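Side-chain contacts in type II restriction enzyme ngomi (Neisseria gonorrhoeae, PDB 1FIU), which recognises the double-stranded DNA sequence GCCGGC and, as a magnesium-dependent homotetramer, cuts it after the first G: residues S65-A68 with F69-I72; R9-F12 with H13-L17; I148-A151 with E152-R155; S79-E82 with K83-H86. One frame throughout, in Å; residues are numbered along the deposited sequence.

Contact 1. Residues S65-A68 with F69-I72; sequences SGNA and FEAI. With nucleotides of chain D.
Glu70 lies along the helix surface above Gly66, one turn earlier. Glu70 CB is 3.5 Å from Asn67 O. CG comes closest to the earlier turn, with Glu70 CG 3.4 Å from Gly66 O, and CD is further off. CG stands beside the backbone N (chi1 -71°), which turns the chain back toward residue 66, and the chain beyond is extended. At the tip, OE1 is hydrogen-bonded to Gln96 NE2. The side chain reaches to about 3 Å from that of Asp140, a magnesium ligand, and to about 4 Å from a bound magnesium ion.

Four successive backbone bonds tie the two halves of the stretch together. The first runs from Phe69 N to Ser65 O at 2.8 Å, the last from Ile72 N to Ala68 O at 2.9 Å. Ile72 bends its CG1 back over the same acceptor, with Ile72 CG1 3.3 Å from Ala68 O.

On the DNA side, Gly66 CA is 3.6 Å from OP1 of nucleotide DC2 of chain D, so backbone rather than side chain meets this phosphate. Ser65 OG packs near the sugar of the same nucleotide and is hydrogen-bonded to Gly62 O.

This start of helix 62-81 lines the magnesium site of the PDDEXK-type nuclease core. Phe69 leans on Cys186 of strand 179-187 and meets Trp188 edge-to-face, while Ile72 packs against helix 4-18.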
ATOM      1  N   SER I  65      16.091  17.437  23.948  1.00 18.98           N
ATOM      2  CA  SER I  65      14.674  17.294  24.240  1.00 18.47           C
ATOM      3  C   SER I  65      14.085  16.064  23.531  1.00 18.12           C
ATOM      4  O   SER I  65      13.205  15.388  24.099  1.00 17.90           O
ATOM      5  CB  SER I  65      13.895  18.558  23.831  1.00 18.83           C
ATOM      6  OG  SER I  65      14.180  18.916  22.477  1.00 22.86           O
ATOM      7  N   GLY I  66      14.568  15.797  22.319  1.00 17.25           N
ATOM      8  CA  GLY I  66      14.097  14.645  21.553  1.00 15.96           C
ATOM      9  C   GLY I  66      14.361  13.371  22.333  1.00 17.37           C
ATOM     10  O   GLY I  66      13.472  12.559  22.572  1.00 17.85           O
ATOM     11  N   ASN I  67      15.612  13.203  22.754  1.00 16.94           N
ATOM     12  CA  ASN I  67      15.987  12.003  23.516  1.00 18.47           C
ATOM     13  C   ASN I  67      15.301  11.904  24.885  1.00 19.82           C
ATOM     14  O   ASN I  67      14.808  10.837  25.286  1.00 19.43           O
ATOM     15  CB  ASN I  67      17.513  11.980  23.685  1.00 18.01           C
ATOM     16  CG  ASN I  67      17.988  10.810  24.523  1.00 22.98           C
ATOM     17  OD1 ASN I  67      18.474  10.996  25.640  1.00 30.12           O
ATOM     18  ND2 ASN I  67      17.839   9.600  23.991  1.00 24.12           N
ATOM     19  N   ALA I  68      15.252  13.019  25.612  1.00 18.93           N
ATOM     20  CA  ALA I  68      14.640  13.019  26.930  1.00 19.19           C
ATOM     21  C   ALA I  68      13.154  12.728  26.854  1.00 19.07           C
ATOM     22  O   ALA I  68      12.610  12.037  27.712  1.00 17.62           O
ATOM     23  CB  ALA I  68      14.902  14.374  27.648  1.00 19.91           C
ATOM     24  N   PHE I  69      12.490  13.235  25.817  1.00 18.75           N
ATOM     25  CA  PHE I  69      11.055  13.010  25.670  1.00 19.43           C
ATOM     26  C   PHE I  69      10.814  11.511  25.441  1.00 17.81           C
ATOM     27  O   PHE I  69       9.869  10.947  25.981  1.00 18.74           O
ATOM     28  CB  PHE I  69      10.490  13.857  24.500  1.00 18.63           C
ATOM     29  CG  PHE I  69       8.979  13.783  24.356  1.00 17.91           C
ATOM     30  CD1 PHE I  69       8.132  14.132  25.413  1.00 17.20           C
ATOM     31  CD2 PHE I  69       8.410  13.373  23.141  1.00 19.51           C
ATOM     32  CE1 PHE I  69       6.752  14.080  25.275  1.00 16.58           C
ATOM     33  CE2 PHE I  69       7.009  13.322  22.994  1.00 17.83           C
ATOM     34  CZ  PHE I  69       6.181  13.676  24.063  1.00 15.59           C
ATOM     35  N   GLU I  70      11.676  10.873  24.648  1.00 16.23           N
ATOM     36  CA  GLU I  70      11.527   9.445  24.406  1.00 17.27           C
ATOM     37  C   GLU I  70      11.664   8.696  25.730  1.00 15.06           C
ATOM     38  O   GLU I  70      10.867   7.824  26.051  1.00 16.55           O
ATOM     39  CB  GLU I  70      12.603   8.913  23.448  1.00 17.93           C
ATOM     40  CG  GLU I  70      12.462   9.339  21.999  1.00 20.78           C
ATOM     41  CD  GLU I  70      13.596   8.830  21.121  1.00 22.91           C
ATOM     42  OE1 GLU I  70      14.454   8.067  21.628  1.00 22.63           O
ATOM     43  OE2 GLU I  70      13.626   9.184  19.918  1.00 22.46           O
ATOM     44  N   ALA I  71      12.703   9.035  26.491  1.00 17.30           N
ATOM     45  CA  ALA I  71      12.944   8.339  27.752  1.00 16.51           C
ATOM     46  C   ALA I  71      11.789   8.486  28.746  1.00 17.22           C
ATOM     47  O   ALA I  71      11.343   7.512  29.350  1.00 16.17           O
ATOM     48  CB  ALA I  71      14.250   8.843  28.382  1.00 18.72           C
ATOM     49  N   ILE I  72      11.294   9.712  28.904  1.00 17.66           N
ATOM     50  CA  ILE I  72      10.201   9.974  29.828  1.00 17.77           C
ATOM     51  C   ILE I  72       8.898   9.300  29.364  1.00 17.93           C
ATOM     52  O   ILE I  72       8.134   8.795  30.184  1.00 19.10           O
ATOM     53  CB  ILE I  72      10.060  11.496  30.016  1.00 16.94           C
ATOM     54  CG1 ILE I  72      11.312  11.981  30.769  1.00 20.76           C
ATOM     55  CG2 ILE I  72       8.800  11.832  30.766  1.00 22.41           C
ATOM     56  CD1 ILE I  72      11.507  13.502  30.813  1.00 20.41           C
TER
ATOM     57  P    DC D   2      12.110  14.941  18.002  1.00 17.42           P
ATOM     58  OP1  DC D   2      11.340  14.781  19.244  1.00 15.93           O
ATOM     59  OP2  DC D   2      11.487  14.606  16.689  1.00 19.02           O
ATOM     60  O5'  DC D   2      12.578  16.457  17.885  1.00 17.21           O
ATOM     61  C5'  DC D   2      13.275  17.053  18.965  1.00 17.50           C
ATOM     62  C4'  DC D   2      13.659  18.477  18.634  1.00 15.94           C
ATOM     63  O4'  DC D   2      14.588  18.509  17.532  1.00 16.12           O
ATOM     64  C3'  DC D   2      12.507  19.426  18.283  1.00 20.28           C
ATOM     65  O3'  DC D   2      12.645  20.555  19.186  1.00 24.66           O
ATOM     66  C2'  DC D   2      12.674  19.664  16.784  1.00 18.21           C
ATOM     67  C1'  DC D   2      14.154  19.427  16.529  1.00 16.59           C
ATOM     68  N1   DC D   2      14.459  18.829  15.220  1.00 18.42           N
ATOM     69  C2   DC D   2      15.222  19.558  14.284  1.00 22.24           C
ATOM     70  O2   DC D   2      15.696  20.685  14.630  1.00 19.42           O
ATOM     71  N3   DC D   2      15.437  19.032  13.041  1.00 15.77           N
ATOM     72  C4   DC D   2      14.945  17.808  12.731  1.00 16.37           C
ATOM     73  N4   DC D   2      15.161  17.326  11.481  1.00 16.92           N
ATOM     74  C5   DC D   2      14.220  17.031  13.678  1.00 16.87           C
ATOM     75  C6   DC D   2      13.991  17.573  14.903  1.00 17.83           C
TER

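Contact 2. Residues R9-F12 with H13-L17; sequences RRIF and HKKLL
The imidazole of His13 has Arg9 O over one face, 3.6 Å above the plane. Its CE1 lies over a face of the Arg9 guanidinium, off toward the rim, with His13 CE1 3.4 Å from Arg9 NH1. The two planes are steeply inclined, 79° apart, so the groups do not stack flat. Leu16 CD1 approaches the Phe12 ring obliquely, 4.3 Å from Phe12 CZ, and Arg9 O lies at the edge of that ring, in plane. Phe12 and His13 meet obliquely, with centroids 5.5 Å apart and planes at 43°; their closest ring atoms are Phe12 CD2 and His13 CD2, 3.5 Å apart.

Arg9 reaches His13 because its chain is fully extended from CG to NE and leaves on the side away from the backbone N (chi1 -173°). Water 1 links the two groups. It accepts from Arg9 NH1 at 2.9 Å and, weakly, from His13 ND1 at 3.3 Å. Arg9 NE also forms a salt bridge to Asp276 and NH2 one to Glu248, which limits how the guanidinium can rotate. His13 NE2 is hydrogen-bonded to Phe244 O.

Lys15 runs past Ile11, with Lys15 CE 3.8 Å from Ile11 CG2, and its NZ forms a salt bridge to Glu75.

Arg9 touches Ile164 of the second subunit. Phe12, Lys15 and Leu16 pack on helix 62-81, and Arg9 ties helix 4-18 to helix 246-256 and strand 274-276.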
ATOM      1  N   ARG I   9       0.205  10.281  35.198  1.00 20.52           N
ATOM      2  CA  ARG I   9       0.222  11.359  34.207  1.00 19.92           C
ATOM      3  C   ARG I   9       0.905  12.586  34.806  1.00 21.63           C
ATOM      4  O   ARG I   9       1.679  13.268  34.129  1.00 22.85           O
ATOM      5  CB  ARG I   9      -1.215  11.698  33.779  1.00 20.53           C
ATOM      6  CG  ARG I   9      -1.329  12.686  32.614  1.00 19.00           C
ATOM      7  CD  ARG I   9      -2.782  12.974  32.333  1.00 20.87           C
ATOM      8  NE  ARG I   9      -3.010  13.777  31.138  1.00 20.04           N
ATOM      9  CZ  ARG I   9      -3.115  15.107  31.127  1.00 25.86           C
ATOM     10  NH1 ARG I   9      -3.009  15.802  32.255  1.00 23.10           N
ATOM     11  NH2 ARG I   9      -3.347  15.735  29.985  1.00 19.06           N
ATOM     12  N   ARG I  10       0.644  12.852  36.083  1.00 21.58           N
ATOM     13  CA  ARG I  10       1.283  14.001  36.731  1.00 24.65           C
ATOM     14  C   ARG I  10       2.777  13.773  36.898  1.00 22.31           C
ATOM     15  O   ARG I  10       3.575  14.685  36.735  1.00 26.37           O
ATOM     16  CB  ARG I  10       0.606  14.280  38.083  1.00 26.65           C
ATOM     17  CG  ARG I  10      -0.847  14.660  37.881  1.00 35.91           C
ATOM     18  CD  ARG I  10      -1.597  15.039  39.155  1.00 42.20           C
ATOM     19  NE  ARG I  10      -2.997  15.334  38.844  1.00 44.94           N
ATOM     20  CZ  ARG I  10      -3.850  15.907  39.687  1.00 49.08           C
ATOM     21  NH1 ARG I  10      -3.453  16.257  40.904  1.00 50.12           N
ATOM     22  NH2 ARG I  10      -5.106  16.129  39.313  1.00 51.54           N
ATOM     23  N   ILE I  11       3.166  12.541  37.203  1.00 22.25           N
ATOM     24  CA  ILE I  11       4.570  12.212  37.348  1.00 23.19           C
ATOM     25  C   ILE I  11       5.280  12.422  36.010  1.00 21.83           C
ATOM     26  O   ILE I  11       6.411  12.895  35.961  1.00 22.15           O
ATOM     27  CB  ILE I  11       4.730  10.743  37.826  1.00 23.30           C
ATOM     28  CG1 ILE I  11       4.281  10.635  39.293  1.00 25.36           C
ATOM     29  CG2 ILE I  11       6.162  10.268  37.644  1.00 23.74           C
ATOM     30  CD1 ILE I  11       4.174   9.205  39.808  1.00 28.62           C
ATOM     31  N   PHE I  12       4.608  12.049  34.925  1.00 20.13           N
ATOM     32  CA  PHE I  12       5.134  12.209  33.572  1.00 18.90           C
ATOM     33  C   PHE I  12       5.412  13.714  33.318  1.00 18.62           C
ATOM     34  O   PHE I  12       6.496  14.097  32.884  1.00 20.95           O
ATOM     35  CB  PHE I  12       4.082  11.622  32.610  1.00 19.97           C
ATOM     36  CG  PHE I  12       4.242  12.016  31.165  1.00 18.37           C
ATOM     37  CD1 PHE I  12       5.215  11.434  30.356  1.00 18.00           C
ATOM     38  CD2 PHE I  12       3.350  12.916  30.594  1.00 19.62           C
ATOM     39  CE1 PHE I  12       5.304  11.739  28.991  1.00 18.29           C
ATOM     40  CE2 PHE I  12       3.422  13.232  29.218  1.00 18.28           C
ATOM     41  CZ  PHE I  12       4.402  12.637  28.428  1.00 20.21           C
ATOM     42  N   HIS I  13       4.430  14.563  33.620  1.00 19.53           N
ATOM     43  CA  HIS I  13       4.619  15.999  33.415  1.00 20.65           C
ATOM     44  C   HIS I  13       5.735  16.550  34.300  1.00 19.30           C
ATOM     45  O   HIS I  13       6.550  17.371  33.862  1.00 19.19           O
ATOM     46  CB  HIS I  13       3.317  16.744  33.697  1.00 19.62           C
ATOM     47  CG  HIS I  13       2.281  16.562  32.635  1.00 21.01           C
ATOM     48  ND1 HIS I  13       0.934  16.731  32.871  1.00 22.47           N
ATOM     49  CD2 HIS I  13       2.401  16.242  31.326  1.00 18.99           C
ATOM     50  CE1 HIS I  13       0.266  16.518  31.750  1.00 21.55           C
ATOM     51  NE2 HIS I  13       1.134  16.222  30.797  1.00 18.31           N
ATOM     52  N   LYS I  14       5.783  16.082  35.543  1.00 22.29           N
ATOM     53  CA  LYS I  14       6.801  16.551  36.474  1.00 24.62           C
ATOM     54  C   LYS I  14       8.215  16.249  35.993  1.00 23.79           C
ATOM     55  O   LYS I  14       9.124  17.051  36.191  1.00 24.09           O
ATOM     56  CB  LYS I  14       6.564  15.955  37.863  1.00 25.47           C
ATOM     57  CG  LYS I  14       7.441  16.537  38.955  1.00 36.20           C
ATOM     58  CD  LYS I  14       7.008  16.024  40.327  1.00 40.96           C
ATOM     59  CE  LYS I  14       7.845  16.637  41.450  1.00 46.42           C
ATOM     60  NZ  LYS I  14       9.261  16.158  41.435  1.00 47.83           N
ATOM     61  N   LYS I  15       8.424  15.099  35.357  1.00 21.65           N
ATOM     62  CA  LYS I  15       9.746  14.786  34.846  1.00 21.85           C
ATOM     63  C   LYS I  15      10.135  15.753  33.727  1.00 19.22           C
ATOM     64  O   LYS I  15      11.301  16.148  33.594  1.00 21.31           O
ATOM     65  CB  LYS I  15       9.780  13.347  34.322  1.00 21.85           C
ATOM     66  CG  LYS I  15       9.589  12.306  35.414  1.00 22.78           C
ATOM     67  CD  LYS I  15       9.678  10.891  34.816  1.00 22.12           C
ATOM     68  CE  LYS I  15       9.526   9.819  35.890  1.00 28.47           C
ATOM     69  NZ  LYS I  15       9.498   8.449  35.268  1.00 28.38           N
ATOM     70  N   LEU I  16       9.152  16.125  32.909  1.00 20.63           N
ATOM     71  CA  LEU I  16       9.419  17.055  31.827  1.00 20.04           C
ATOM     72  C   LEU I  16       9.768  18.421  32.431  1.00 20.04           C
ATOM     73  O   LEU I  16      10.619  19.118  31.905  1.00 22.12           O
ATOM     74  CB  LEU I  16       8.196  17.182  30.904  1.00 17.12           C
ATOM     75  CG  LEU I  16       7.847  15.939  30.066  1.00 18.41           C
ATOM     76  CD1 LEU I  16       6.562  16.196  29.301  1.00 21.83           C
ATOM     77  CD2 LEU I  16       8.988  15.599  29.114  1.00 20.62           C
ATOM     78  N   LEU I  17       9.105  18.793  33.523  1.00 20.63           N
ATOM     79  CA  LEU I  17       9.406  20.079  34.154  1.00 21.82           C
ATOM     80  C   LEU I  17      10.751  20.040  34.873  1.00 24.36           C
ATOM     81  O   LEU I  17      11.605  20.905  34.666  1.00 25.03           O
ATOM     82  CB  LEU I  17       8.309  20.467  35.162  1.00 22.64           C
ATOM     83  CG  LEU I  17       6.915  20.675  34.589  1.00 27.21           C
ATOM     84  CD1 LEU I  17       5.957  21.092  35.716  1.00 29.83           C
ATOM     85  CD2 LEU I  17       6.970  21.742  33.511  1.00 30.00           C
TER
HETATM   86  O   HOH W   1      -1.472  15.531  34.755  1.00 39.49           O

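Contact 3. Residues I148-A151 with E152-R155; sequences IADA and EINR
Ile148 and Ile153 form a hydrophobic staple round the N-cap, Ala149, of the one-turn helix 150-153. They cross at about a right angle and fit tightly: Ile148 CD1 is 3.3 Å from Ile153 CG1.

Ala149 O accepts from two donors. Ile153 N lies 3.2 Å from Ala149 O, in the carbonyl plane, while Glu152 N comes in from above that plane. Asn154 N is bonded to Asp150 O at 2.8 Å.

Arg155 grips Glu152 side-on in a salt bridge. Arg155 NE is 3.0 Å from Glu152 OE1, 31° out of the carboxylate plane, and Arg155 NH2 is 2.9 Å from Glu152 OE2, on its syn lone pair. Both oxygens lie close to the guanidinium plane. Bends at Glu152 chi2 (55°) and at Arg155 chi2 and chi3 (60°) bring the groups together, and the two bonds fix how the carboxylate is turned.

The turn lies in the connection between strands 141-145 and 179-187. Asp150 forms a salt bridge to Arg171, and Asn154 OD1 takes the backbone N-H groups of Leu159 and Val160. His86 of the second subunit is hydrogen-bonded to Ile153 O, and Leu282 of that subunit packs on Ile153.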
ATOM      1  N   ILE I 148       6.078 -17.880  26.271  1.00 18.79           N
ATOM      2  CA  ILE I 148       5.592 -18.567  27.448  1.00 21.65           C
ATOM      3  C   ILE I 148       5.797 -20.071  27.466  1.00 21.77           C
ATOM      4  O   ILE I 148       5.869 -20.737  26.421  1.00 20.42           O
ATOM      5  CB  ILE I 148       4.116 -18.254  27.654  1.00 25.84           C
ATOM      6  CG1 ILE I 148       3.273 -18.954  26.589  1.00 22.92           C
ATOM      7  CG2 ILE I 148       3.916 -16.741  27.572  1.00 24.40           C
ATOM      8  CD1 ILE I 148       1.775 -18.698  26.687  1.00 24.33           C
ATOM      9  N   ALA I 149       5.897 -20.603  28.680  1.00 20.88           N
ATOM     10  CA  ALA I 149       6.109 -22.026  28.845  1.00 20.91           C
ATOM     11  C   ALA I 149       4.833 -22.819  28.593  1.00 16.97           C
ATOM     12  O   ALA I 149       3.697 -22.316  28.739  1.00 18.13           O
ATOM     13  CB  ALA I 149       6.618 -22.303  30.260  1.00 18.36           C
ATOM     14  N   ASP I 150       5.005 -24.085  28.236  1.00 17.27           N
ATOM     15  CA  ASP I 150       3.853 -24.946  28.029  1.00 18.51           C
ATOM     16  C   ASP I 150       3.025 -25.046  29.319  1.00 19.36           C
ATOM     17  O   ASP I 150       1.803 -25.147  29.276  1.00 18.75           O
ATOM     18  CB  ASP I 150       4.323 -26.336  27.588  1.00 23.82           C
ATOM     19  CG  ASP I 150       4.744 -26.373  26.137  1.00 26.57           C
ATOM     20  OD1 ASP I 150       4.740 -25.307  25.484  1.00 27.61           O
ATOM     21  OD2 ASP I 150       5.072 -27.479  25.660  1.00 33.07           O
ATOM     22  N   ALA I 151       3.694 -25.003  30.481  1.00 19.48           N
ATOM     23  CA  ALA I 151       2.994 -25.080  31.746  1.00 17.05           C
ATOM     24  C   ALA I 151       2.095 -23.865  32.009  1.00 14.74           C
ATOM     25  O   ALA I 151       1.123 -23.979  32.760  1.00 17.74           O
ATOM     26  CB  ALA I 151       4.021 -25.261  32.910  1.00 19.53           C
ATOM     27  N   GLU I 152       2.441 -22.718  31.399  1.00 16.73           N
ATOM     28  CA  GLU I 152       1.628 -21.511  31.543  1.00 18.74           C
ATOM     29  C   GLU I 152       0.392 -21.685  30.643  1.00 16.79           C
ATOM     30  O   GLU I 152      -0.752 -21.404  31.048  1.00 18.53           O
ATOM     31  CB  GLU I 152       2.430 -20.266  31.122  1.00 20.23           C
ATOM     32  CG  GLU I 152       1.619 -18.963  31.046  1.00 24.23           C
ATOM     33  CD  GLU I 152       0.888 -18.643  32.329  1.00 34.00           C
ATOM     34  OE1 GLU I 152       1.311 -19.143  33.407  1.00 31.95           O
ATOM     35  OE2 GLU I 152      -0.114 -17.881  32.268  1.00 32.92           O
ATOM     36  N   ILE I 153       0.622 -22.147  29.426  1.00 18.15           N
ATOM     37  CA  ILE I 153      -0.495 -22.391  28.510  1.00 15.94           C
ATOM     38  C   ILE I 153      -1.417 -23.409  29.166  1.00 18.19           C
ATOM     39  O   ILE I 153      -2.644 -23.276  29.136  1.00 18.14           O
ATOM     40  CB  ILE I 153       0.016 -22.931  27.133  1.00 15.43           C
ATOM     41  CG1 ILE I 153       0.733 -21.789  26.393  1.00 17.25           C
ATOM     42  CG2 ILE I 153      -1.180 -23.444  26.248  1.00 14.27           C
ATOM     43  CD1 ILE I 153       1.547 -22.226  25.180  1.00 17.77           C
ATOM     44  N   ASN I 154      -0.818 -24.417  29.802  1.00 16.57           N
ATOM     45  CA  ASN I 154      -1.579 -25.485  30.435  1.00 16.16           C
ATOM     46  C   ASN I 154      -1.915 -25.227  31.897  1.00 18.54           C
ATOM     47  O   ASN I 154      -2.319 -26.139  32.621  1.00 17.37           O
ATOM     48  CB  ASN I 154      -0.777 -26.798  30.365  1.00 15.94           C
ATOM     49  CG  ASN I 154      -0.608 -27.329  28.955  1.00 18.91           C
ATOM     50  OD1 ASN I 154      -1.438 -27.080  28.069  1.00 16.64           O
ATOM     51  ND2 ASN I 154       0.464 -28.104  28.741  1.00 18.95           N
ATOM     52  N   ARG I 155      -1.796 -23.976  32.341  1.00 17.47           N
ATOM     53  CA  ARG I 155      -2.006 -23.697  33.759  1.00 18.47           C
ATOM     54  C   ARG I 155      -3.271 -24.278  34.373  1.00 19.33           C
ATOM     55  O   ARG I 155      -3.239 -24.836  35.487  1.00 20.44           O
ATOM     56  CB  ARG I 155      -1.938 -22.186  34.000  1.00 21.55           C
ATOM     57  CG  ARG I 155      -2.089 -21.794  35.455  1.00 23.95           C
ATOM     58  CD  ARG I 155      -1.039 -20.763  35.828  1.00 26.71           C
ATOM     59  NE  ARG I 155      -1.120 -19.540  35.036  1.00 28.56           N
ATOM     60  CZ  ARG I 155      -2.076 -18.622  35.133  1.00 29.22           C
ATOM     61  NH1 ARG I 155      -3.074 -18.768  35.998  1.00 31.21           N
ATOM     62  NH2 ARG I 155      -2.022 -17.541  34.360  1.00 26.74           N
TER

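Contact 4. Residues S79-E82 with K83-H86; sequences SAFE and KLQH
Lys83 lies back along the preceding turn. Its N is bonded to Ala80 O at 3.1 Å, and its CB is 3.5 Å from the same oxygen. Lys83 CG then passes Ser79 O at 3.7 Å. The chain is extended as far as CE and bends only at its last torsion (chi4 -60°). Its NZ has a long, weak ion pair with Glu157 of the second subunit.

Leu84 N is bonded to Phe81 O at 2.9 Å. In both of these bonds the donor sits well above the carbonyl plane, and each spans three residues rather than four. The two i to i+3 bonds follow one another, as in a tightened 3-10-like turn, on the way from helix 62-81 to strand 92-96. Leu84 CD1 reaches the Phe81 ring obliquely, 4.2 Å from Phe81 CD1. That ring also meets Trp92 edge-to-face, while Leu84 packs on Phe5 and Leu282.

Gln85 points its amide back toward the helix through water 2. Gln85 NE2 donates an N-H to water 2, 2.7 Å away, and the water lies 3.3 Å from Glu82 O. Gln85 OE1 accepts from Gly90 N further along the loop.

His86 turns to the second subunit, where its side chain packs on Arg155 of that subunit.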
ATOM      1  N   SER I  79       5.470   2.077  33.461  1.00 21.68           N
ATOM      2  CA  SER I  79       4.811   2.117  34.755  1.00 22.54           C
ATOM      3  C   SER I  79       3.299   1.925  34.713  1.00 22.79           C
ATOM      4  O   SER I  79       2.732   1.192  35.529  1.00 23.83           O
ATOM      5  CB  SER I  79       5.168   3.443  35.452  1.00 26.62           C
ATOM      6  OG  SER I  79       4.824   3.384  36.823  1.00 35.44           O
ATOM      7  N   ALA I  80       2.618   2.583  33.781  1.00 20.53           N
ATOM      8  CA  ALA I  80       1.172   2.453  33.710  1.00 19.88           C
ATOM      9  C   ALA I  80       0.713   1.090  33.148  1.00 19.47           C
ATOM     10  O   ALA I  80      -0.230   0.482  33.660  1.00 20.23           O
ATOM     11  CB  ALA I  80       0.576   3.610  32.870  1.00 18.22           C
ATOM     12  N   PHE I  81       1.404   0.601  32.113  1.00 19.55           N
ATOM     13  CA  PHE I  81       1.016  -0.666  31.504  1.00 18.29           C
ATOM     14  C   PHE I  81       1.193  -1.834  32.465  1.00 18.26           C
ATOM     15  O   PHE I  81       0.431  -2.819  32.422  1.00 19.70           O
ATOM     16  CB  PHE I  81       1.834  -0.896  30.217  1.00 17.05           C
ATOM     17  CG  PHE I  81       1.325  -2.040  29.378  1.00 15.30           C
ATOM     18  CD1 PHE I  81       0.020  -2.050  28.896  1.00 16.34           C
ATOM     19  CD2 PHE I  81       2.168  -3.103  29.063  1.00 19.52           C
ATOM     20  CE1 PHE I  81      -0.449  -3.106  28.107  1.00 20.91           C
ATOM     21  CE2 PHE I  81       1.713  -4.157  28.275  1.00 19.92           C
ATOM     22  CZ  PHE I  81       0.408  -4.162  27.796  1.00 21.32           C
ATOM     23  N   GLU I  82       2.188  -1.709  33.332  1.00 20.02           N
ATOM     24  CA  GLU I  82       2.464  -2.735  34.334  1.00 22.38           C
ATOM     25  C   GLU I  82       1.240  -2.990  35.221  1.00 23.64           C
ATOM     26  O   GLU I  82       1.058  -4.103  35.728  1.00 24.00           O
ATOM     27  CB  GLU I  82       3.658  -2.321  35.198  1.00 26.57           C
ATOM     28  CG  GLU I  82       4.063  -3.376  36.217  1.00 38.87           C
ATOM     29  CD  GLU I  82       5.326  -3.003  36.984  1.00 49.31           C
ATOM     30  OE1 GLU I  82       5.743  -1.822  36.933  1.00 52.37           O
ATOM     31  OE2 GLU I  82       5.900  -3.896  37.651  1.00 56.63           O
ATOM     32  N   LYS I  83       0.383  -1.977  35.388  1.00 23.63           N
ATOM     33  CA  LYS I  83      -0.806  -2.111  36.230  1.00 22.88           C
ATOM     34  C   LYS I  83      -1.997  -2.764  35.528  1.00 21.16           C
ATOM     35  O   LYS I  83      -3.056  -2.969  36.126  1.00 22.14           O
ATOM     36  CB  LYS I  83      -1.209  -0.728  36.781  1.00 24.56           C
ATOM     37  CG  LYS I  83      -0.074  -0.090  37.575  1.00 27.67           C
ATOM     38  CD  LYS I  83      -0.442   1.250  38.179  1.00 32.93           C
ATOM     39  CE  LYS I  83       0.715   1.778  39.047  1.00 34.47           C
ATOM     40  NZ  LYS I  83       1.036   0.839  40.185  1.00 37.40           N
ATOM     41  N   LEU I  84      -1.817  -3.128  34.261  1.00 20.50           N
ATOM     42  CA  LEU I  84      -2.907  -3.727  33.506  1.00 21.20           C
ATOM     43  C   LEU I  84      -2.724  -5.236  33.251  1.00 21.21           C
ATOM     44  O   LEU I  84      -3.355  -5.810  32.364  1.00 21.71           O
ATOM     45  CB  LEU I  84      -3.071  -2.966  32.179  1.00 20.19           C
ATOM     46  CG  LEU I  84      -3.471  -1.482  32.328  1.00 21.07           C
ATOM     47  CD1 LEU I  84      -3.473  -0.805  30.962  1.00 21.53           C
ATOM     48  CD2 LEU I  84      -4.850  -1.377  32.988  1.00 20.50           C
ATOM     49  N   GLN I  85      -1.881  -5.878  34.045  1.00 20.63           N
ATOM     50  CA  GLN I  85      -1.632  -7.312  33.870  1.00 23.31           C
ATOM     51  C   GLN I  85      -2.901  -8.189  33.918  1.00 22.96           C
ATOM     52  O   GLN I  85      -2.935  -9.263  33.315  1.00 25.08           O
ATOM     53  CB  GLN I  85      -0.612  -7.791  34.909  1.00 25.15           C
ATOM     54  CG  GLN I  85      -0.346  -9.288  34.858  1.00 33.19           C
ATOM     55  CD  GLN I  85       0.755  -9.669  33.869  1.00 34.35           C
ATOM     56  OE1 GLN I  85       0.956 -10.851  33.579  1.00 35.69           O
ATOM     57  NE2 GLN I  85       1.482  -8.672  33.368  1.00 35.34           N
ATOM     58  N   HIS I  86      -3.938  -7.758  34.631  1.00 24.16           N
ATOM     59  CA  HIS I  86      -5.172  -8.545  34.700  1.00 22.19           C
ATOM     60  C   HIS I  86      -6.028  -8.442  33.443  1.00 23.60           C
ATOM     61  O   HIS I  86      -6.881  -9.298  33.204  1.00 25.53           O
ATOM     62  CB  HIS I  86      -6.014  -8.152  35.932  1.00 23.51           C
ATOM     63  CG  HIS I  86      -6.452  -6.723  35.941  1.00 22.40           C
ATOM     64  ND1 HIS I  86      -5.556  -5.675  35.932  1.00 25.53           N
ATOM     65  CD2 HIS I  86      -7.687  -6.167  35.959  1.00 24.05           C
ATOM     66  CE1 HIS I  86      -6.219  -4.533  35.943  1.00 26.79           C
ATOM     67  NE2 HIS I  86      -7.513  -4.802  35.960  1.00 25.58           N
TER
HETATM   68  O   HOH W   2       1.605  -6.010  33.110  1.00 59.54           O

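Contacts 1 and 2 touch, with centres 12 Å apart. Ile72 of helix 62-81 makes the closest contacts: its CG2 is 3.6 Å from Phe12 CD1, and its CD1 is 3.7 Å from Leu16 CD2. Contact 1 lies beside the DNA and the magnesium site. Contact 2 is a layer behind; the side chain of Phe12 is about 13 Å from a bound magnesium ion. Contact 4 shares helix 62-81 with contact 1, centres 22 Å apart, but lies about 20 Å from the DNA at its nearest atom. Contacts 3 and 4 do not touch within one chain, where their nearest atoms are about 7 Å apart, yet His86 and residues 152-155 of different subunits meet.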